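Local coordinates for protein beta-galactoside alpha-2,6-sialyltransferase (PDB 2Z4T) that probably transfers sialic acid from CMP-sialic acid to galactosides such as lactose, forming alpha-2,6 linkages, with a GT-B fold that carries an immunoglobulin-like domain, at residues 112-117 and 193-198; 258-263 and 280-285. One frame throughout, in Å; residues are numbered along the deposited sequence.

Contact 1: 112-117 and 193-198; sequences VVAPSL and RLNVKL
Three backbone hydrogen bonds tie P115 and L117 to N195 and K197. N195 N reaches P115 O at 3.0 Å. L117 N meets N195 O at 2.7 Å. K197 N closes on L117 O at 2.8 Å. L117 thus bonds through its N to N195 and through its O to K197, the residues before and after its partner V196, which is how parallel strands pair; S116 lies beside N195 in the same register. These are neighbouring parallel strands of the sheet in the N-terminal, Rossmann-like half of the GT-B fold, at the place where strand 103-122, arriving from the immunoglobulin-like domain, enters it.

Apolar contacts are few. L194 CD1 approaches P115 CB at 4.0 Å, and L117 CB lies 4.2 Å from V196 CG2 on the sheet face that L117 and V196 share. Of a different kind is the close approach of P115 CD to the carbonyl oxygen R193 O, at 3.3 Å.

R193 carries the charge. With CG between its backbone N and carbonyl carbon (chi1 58°) and the chain then extended, it runs alongside A114, whose CB lies 3.5 Å from R193 CZ. A114 N sits over one guanidinium face, toward its rim and 3.2 Å from R193 NH2; both are donors. D87 OD1 accepts from A114 N and also forms a salt bridge with R193 NH1, so one carboxylate oxygen serves both, while NH2 pairs with D36. Both aspartates precede the junction in the chain.

Contact 2: 258-263 and 280-285; sequences DYLEDV and YNWQKL
L260 reaches from its helix toward N281, W282 and L285, and no hydrogen bond crosses between the two segments. Along 280-285, the first residue to touch the helix is N281: its CB stands 4.1 Å from L260 CD2, a light apolar touch, and its carbonyl receives K284 N in the turn that follows.

W282 supplies the flat surface. Its CB leaves the backbone away from 258-263, but chi1 of -64°, which sets CG opposite the carbonyl carbon, brings the far end of the indole back to the helix. L260 CD2 lies over one face of the six-membered ring, 3.8 Å from the centroid and 17° off the normal, which meets the geometry of a CH-pi contact. The other methyl, L260 CD1, approaches W282 CH2 at 3.9 Å. At the pyrrole side W282 NE1 is hydrogen-bonded to S205, which helps fix the rotation of the indole, and L213 also touches this side chain. Together with F206, which touches L260, these residues join helix 249-265 and the short, weakly bonded helix at about 282-285 to helix 205-216, within the N-terminal half of the GT-B fold.

L285 follows with a methyl for each of two helix residues. CD1 meets L260 CD2 at 3.8 Å, whereas CD2 rests against E261, 3.7 Å from CD of the carboxylate. The aliphatic part of E261 takes part as well, with CG 3.8 Å from L285 CD2, while OE1 forms a salt bridge with K257 one turn earlier on the helix.

Overall arrangement
Both segments of contact 1 precede those of contact 2 in the chain, so the two follow in series. Their centres lie 23 Å apart, and their nearest atoms about 7 Å, without touching. Helix 205-216, which packs against contact 2, is the next element after strand 194-201 of contact 1; strand 222-230 then pairs beside 194-201 before helix 249-265 begins. Contact 1 thus belongs to the sheet of the N-terminal half, and contact 2 to the helical layer covering that same half. Both lie away from the CMP, glycan and magnesium sites, although H204, which lines the glycan pocket, falls between the end of strand 194-201 and helix 205-216.

Contact 1: 112-117 and 193-198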
loop_
_atom_site.group_PDB
_atom_site.type_symbol
_atom_site.label_atom_id
_atom_site.label_comp_id
_atom_site.label_asym_id
_atom_site.label_seq_id
_atom_site.Cartn_x
_atom_site.Cartn_y
_atom_site.Cartn_z
ATOM N N VAL A 112 16.436 20.537 12.243
ATOM C CA VAL A 112 15.870 21.086 11.012
ATOM C C VAL A 112 16.171 20.153 9.828
ATOM O O VAL A 112 17.335 19.845 9.538
ATOM C CB VAL A 112 16.354 22.542 10.695
ATOM C CG1 VAL A 112 15.589 23.088 9.489
ATOM C CG2 VAL A 112 16.169 23.484 11.908
ATOM N N VAL A 113 15.114 19.696 9.161
ATOM C CA VAL A 113 15.255 18.693 8.093
ATOM C C VAL A 113 14.519 19.203 6.863
ATOM O O VAL A 113 13.592 20.022 6.995
ATOM C CB VAL A 113 14.687 17.315 8.525
ATOM C CG1 VAL A 113 15.377 16.810 9.836
ATOM C CG2 VAL A 113 13.159 17.393 8.716
ATOM N N ALA A 114 14.926 18.747 5.681
ATOM C CA ALA A 114 14.232 19.130 4.448
ATOM C C ALA A 114 12.722 18.843 4.520
ATOM O O ALA A 114 12.309 17.794 5.037
ATOM C CB ALA A 114 14.839 18.420 3.255
ATOM N N PRO A 115 11.891 19.783 4.032
ATOM C CA PRO A 115 10.474 19.486 3.804
ATOM C C PRO A 115 10.372 18.263 2.886
ATOM O O PRO A 115 11.145 18.125 1.923
ATOM C CB PRO A 115 9.974 20.723 3.058
ATOM C CG PRO A 115 10.912 21.822 3.475
ATOM C CD PRO A 115 12.244 21.171 3.667
ATOM N N SER A 116 9.453 17.364 3.196
ATOM C CA SER A 116 9.332 16.134 2.429
ATOM C C SER A 116 7.879 15.775 2.110
ATOM O O SER A 116 6.929 16.122 2.833
ATOM C CB SER A 116 10.025 14.981 3.144
ATOM O OG SER A 116 9.275 14.608 4.286
ATOM N N LEU A 117 7.729 15.081 1.000
ATOM C CA LEU A 117 6.435 14.673 0.517
ATOM C C LEU A 117 6.512 13.185 0.158
ATOM O O LEU A 117 7.562 12.667 -0.319
ATOM C CB LEU A 117 6.055 15.530 -0.685
ATOM C CG LEU A 117 4.623 15.484 -1.208
ATOM C CD1 LEU A 117 3.645 15.910 -0.130
ATOM C CD2 LEU A 117 4.475 16.362 -2.442
ATOM N N ARG A 193 13.584 23.566 -0.460
ATOM C CA ARG A 193 14.108 22.307 -0.987
ATOM C C ARG A 193 13.007 21.294 -0.627
ATOM O O ARG A 193 12.313 21.484 0.370
ATOM C CB ARG A 193 15.460 21.933 -0.356
ATOM C CG ARG A 193 15.403 21.800 1.173
ATOM C CD ARG A 193 16.719 21.400 1.803
ATOM N NE ARG A 193 16.643 21.541 3.261
ATOM C CZ ARG A 193 17.297 20.767 4.134
ATOM N NH1 ARG A 193 18.083 19.770 3.704
ATOM N NH2 ARG A 193 17.157 20.974 5.441
ATOM N N LEU A 194 12.835 20.249 -1.443
ATOM C CA LEU A 194 11.763 19.275 -1.249
ATOM C C LEU A 194 12.216 17.872 -1.630
ATOM O O LEU A 194 12.646 17.638 -2.769
ATOM C CB LEU A 194 10.500 19.665 -2.041
ATOM C CG LEU A 194 9.230 18.843 -1.755
ATOM C CD1 LEU A 194 8.699 19.059 -0.309
ATOM C CD2 LEU A 194 8.125 19.106 -2.793
ATOM N N ASN A 195 12.158 16.961 -0.657
ATOM C CA ASN A 195 12.296 15.539 -0.934
ATOM C C ASN A 195 10.929 14.933 -1.251
ATOM O O ASN A 195 9.970 15.117 -0.491
ATOM C CB ASN A 195 12.959 14.801 0.236
ATOM C CG ASN A 195 14.443 15.119 0.361
ATOM O OD1 ASN A 195 15.112 15.491 -0.614
ATOM N ND2 ASN A 195 14.965 14.978 1.568
ATOM N N VAL A 196 10.841 14.244 -2.387
ATOM C CA VAL A 196 9.607 13.544 -2.782
ATOM C C VAL A 196 9.825 12.032 -2.906
ATOM O O VAL A 196 10.769 11.574 -3.563
ATOM C CB VAL A 196 9.023 14.088 -4.112
ATOM C CG1 VAL A 196 7.795 13.299 -4.525
ATOM C CG2 VAL A 196 8.685 15.556 -3.989
ATOM N N LYS A 197 8.971 11.265 -2.239
ATOM C CA LYS A 197 8.826 9.833 -2.528
ATOM C C LYS A 197 7.522 9.586 -3.295
ATOM O O LYS A 197 6.498 10.222 -3.018
ATOM C CB LYS A 197 8.813 9.040 -1.247
ATOM C CG LYS A 197 10.176 8.799 -0.670
ATOM C CD LYS A 197 10.030 8.394 0.783
ATOM C CE LYS A 197 10.955 7.232 1.168
ATOM N NZ LYS A 197 10.281 5.898 1.052
ATOM N N LEU A 198 7.566 8.682 -4.264
ATOM C CA LEU A 198 6.383 8.353 -5.038
ATOM C C LEU A 198 6.140 6.862 -4.975
ATOM O O LEU A 198 7.093 6.058 -4.945
ATOM C CB LEU A 198 6.513 8.796 -6.501
ATOM C CG LEU A 198 6.731 10.281 -6.820
ATOM C CD1 LEU A 198 6.984 10.460 -8.302
ATOM C CD2 LEU A 198 5.563 11.176 -6.363
#

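Contact 2: 258-263 and 280-285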
loop_
_atom_site.group_PDB
_atom_site.type_symbol
_atom_site.label_atom_id
_atom_site.label_comp_id
_atom_site.label_asym_id
_atom_site.label_seq_id
_atom_site.Cartn_x
_atom_site.Cartn_y
_atom_site.Cartn_z
ATOM N N ASP A 258 14.142 5.515 -23.182
ATOM C CA ASP A 258 14.225 6.775 -23.935
ATOM C C ASP A 258 12.833 7.366 -24.098
ATOM O O ASP A 258 12.640 8.583 -23.992
ATOM C CB ASP A 258 14.867 6.560 -25.314
ATOM C CG ASP A 258 16.297 6.046 -25.218
ATOM O OD1 ASP A 258 17.048 6.490 -24.322
ATOM O OD2 ASP A 258 16.676 5.200 -26.048
ATOM N N TYR A 259 11.869 6.479 -24.331
ATOM C CA TYR A 259 10.490 6.878 -24.527
ATOM C C TYR A 259 9.977 7.546 -23.259
ATOM O O TYR A 259 9.480 8.688 -23.312
ATOM C CB TYR A 259 9.613 5.683 -24.909
ATOM C CG TYR A 259 8.151 6.024 -24.883
ATOM C CD1 TYR A 259 7.554 6.738 -25.929
ATOM C CD2 TYR A 259 7.359 5.662 -23.791
ATOM C CE1 TYR A 259 6.190 7.065 -25.876
ATOM C CE2 TYR A 259 6.020 5.977 -23.738
ATOM C CZ TYR A 259 5.437 6.671 -24.771
ATOM O OH TYR A 259 4.099 6.967 -24.681
ATOM N N LEU A 260 10.133 6.840 -22.138
ATOM C CA LEU A 260 9.702 7.333 -20.832
ATOM C C LEU A 260 10.419 8.638 -20.497
ATOM O O LEU A 260 9.781 9.614 -20.087
ATOM C CB LEU A 260 9.912 6.272 -19.726
ATOM C CG LEU A 260 9.388 6.577 -18.320
ATOM C CD1 LEU A 260 7.898 6.843 -18.344
ATOM C CD2 LEU A 260 9.673 5.455 -17.335
ATOM N N GLU A 261 11.737 8.658 -20.696
ATOM C CA GLU A 261 12.526 9.869 -20.506
ATOM C C GLU A 261 12.010 11.067 -21.313
ATOM O O GLU A 261 11.887 12.162 -20.773
ATOM C CB GLU A 261 14.004 9.629 -20.820
ATOM C CG GLU A 261 14.897 10.725 -20.237
ATOM C CD GLU A 261 16.366 10.385 -20.279
ATOM O OE1 GLU A 261 16.760 9.527 -21.111
ATOM O OE2 GLU A 261 17.119 10.980 -19.475
ATOM N N ASP A 262 11.709 10.841 -22.591
ATOM C CA ASP A 262 11.216 11.887 -23.481
ATOM C C ASP A 262 9.826 12.386 -23.126
ATOM O O ASP A 262 9.522 13.574 -23.315
ATOM C CB ASP A 262 11.233 11.415 -24.940
ATOM C CG ASP A 262 12.636 11.296 -25.499
ATOM O OD1 ASP A 262 13.583 11.867 -24.902
ATOM O OD2 ASP A 262 12.791 10.613 -26.529
ATOM N N VAL A 263 8.982 11.477 -22.643
ATOM C CA VAL A 263 7.634 11.830 -22.219
ATOM C C VAL A 263 7.709 12.755 -20.989
ATOM O O VAL A 263 7.110 13.831 -20.979
ATOM C CB VAL A 263 6.774 10.558 -21.957
ATOM C CG1 VAL A 263 5.537 10.888 -21.154
ATOM C CG2 VAL A 263 6.389 9.880 -23.266
ATOM N N TYR A 280 8.744 -0.981 -16.672
ATOM C CA TYR A 280 9.968 -1.527 -16.097
ATOM C C TYR A 280 11.221 -0.706 -16.404
ATOM O O TYR A 280 12.298 -1.253 -16.572
ATOM C CB TYR A 280 10.130 -3.016 -16.443
ATOM C CG TYR A 280 8.985 -3.836 -15.876
ATOM C CD1 TYR A 280 8.833 -3.975 -14.501
ATOM C CD2 TYR A 280 8.021 -4.425 -16.720
ATOM C CE1 TYR A 280 7.770 -4.705 -13.952
ATOM C CE2 TYR A 280 6.966 -5.153 -16.198
ATOM C CZ TYR A 280 6.843 -5.284 -14.802
ATOM O OH TYR A 280 5.792 -5.977 -14.252
ATOM N N ASN A 281 11.069 0.617 -16.451
ATOM C CA ASN A 281 12.205 1.518 -16.633
ATOM C C ASN A 281 12.363 2.563 -15.539
ATOM O O ASN A 281 13.319 3.354 -15.591
ATOM C CB ASN A 281 12.157 2.204 -18.000
ATOM C CG ASN A 281 12.804 1.383 -19.073
ATOM O OD1 ASN A 281 12.131 0.781 -19.904
ATOM N ND2 ASN A 281 14.119 1.335 -19.057
ATOM N N TRP A 282 11.469 2.567 -14.540
ATOM C CA TRP A 282 11.578 3.554 -13.451
ATOM C C TRP A 282 12.986 3.605 -12.854
ATOM O O TRP A 282 13.535 4.686 -12.637
ATOM C CB TRP A 282 10.506 3.364 -12.354
ATOM C CG TRP A 282 9.097 3.586 -12.862
ATOM C CD1 TRP A 282 8.075 2.670 -12.897
ATOM C CD2 TRP A 282 8.570 4.790 -13.444
ATOM N NE1 TRP A 282 6.955 3.231 -13.457
ATOM C CE2 TRP A 282 7.228 4.532 -13.794
ATOM C CE3 TRP A 282 9.094 6.064 -13.678
ATOM C CZ2 TRP A 282 6.407 5.505 -14.380
ATOM C CZ3 TRP A 282 8.280 7.025 -14.272
ATOM C CH2 TRP A 282 6.953 6.743 -14.611
ATOM N N GLN A 283 13.567 2.429 -12.646
ATOM C CA GLN A 283 14.881 2.284 -12.015
ATOM C C GLN A 283 16.029 2.818 -12.861
ATOM O O GLN A 283 17.120 3.078 -12.338
ATOM C CB GLN A 283 15.145 0.805 -11.667
ATOM C CG GLN A 283 15.618 -0.076 -12.839
ATOM C CD GLN A 283 14.517 -0.436 -13.827
ATOM O OE1 GLN A 283 13.408 0.100 -13.779
ATOM N NE2 GLN A 283 14.827 -1.354 -14.737
ATOM N N LYS A 284 15.801 2.963 -14.164
ATOM C CA LYS A 284 16.822 3.521 -15.049
ATOM C C LYS A 284 16.862 5.044 -14.993
ATOM O O LYS A 284 17.814 5.644 -15.470
ATOM C CB LYS A 284 16.585 3.080 -16.493
ATOM C CG LYS A 284 16.725 1.592 -16.733
ATOM C CD LYS A 284 18.151 1.119 -16.525
ATOM C CE LYS A 284 18.162 -0.326 -16.110
ATOM N NZ LYS A 284 19.471 -0.964 -16.360
ATOM N N LEU A 285 15.828 5.664 -14.415
ATOM C CA LEU A 285 15.706 7.126 -14.422
ATOM C C LEU A 285 15.652 7.727 -13.038
ATOM O O LEU A 285 15.815 8.938 -12.890
ATOM C CB LEU A 285 14.472 7.575 -15.211
ATOM C CG LEU A 285 14.402 7.260 -16.715
ATOM C CD1 LEU A 285 12.987 7.389 -17.224
ATOM C CD2 LEU A 285 15.272 8.206 -17.462
#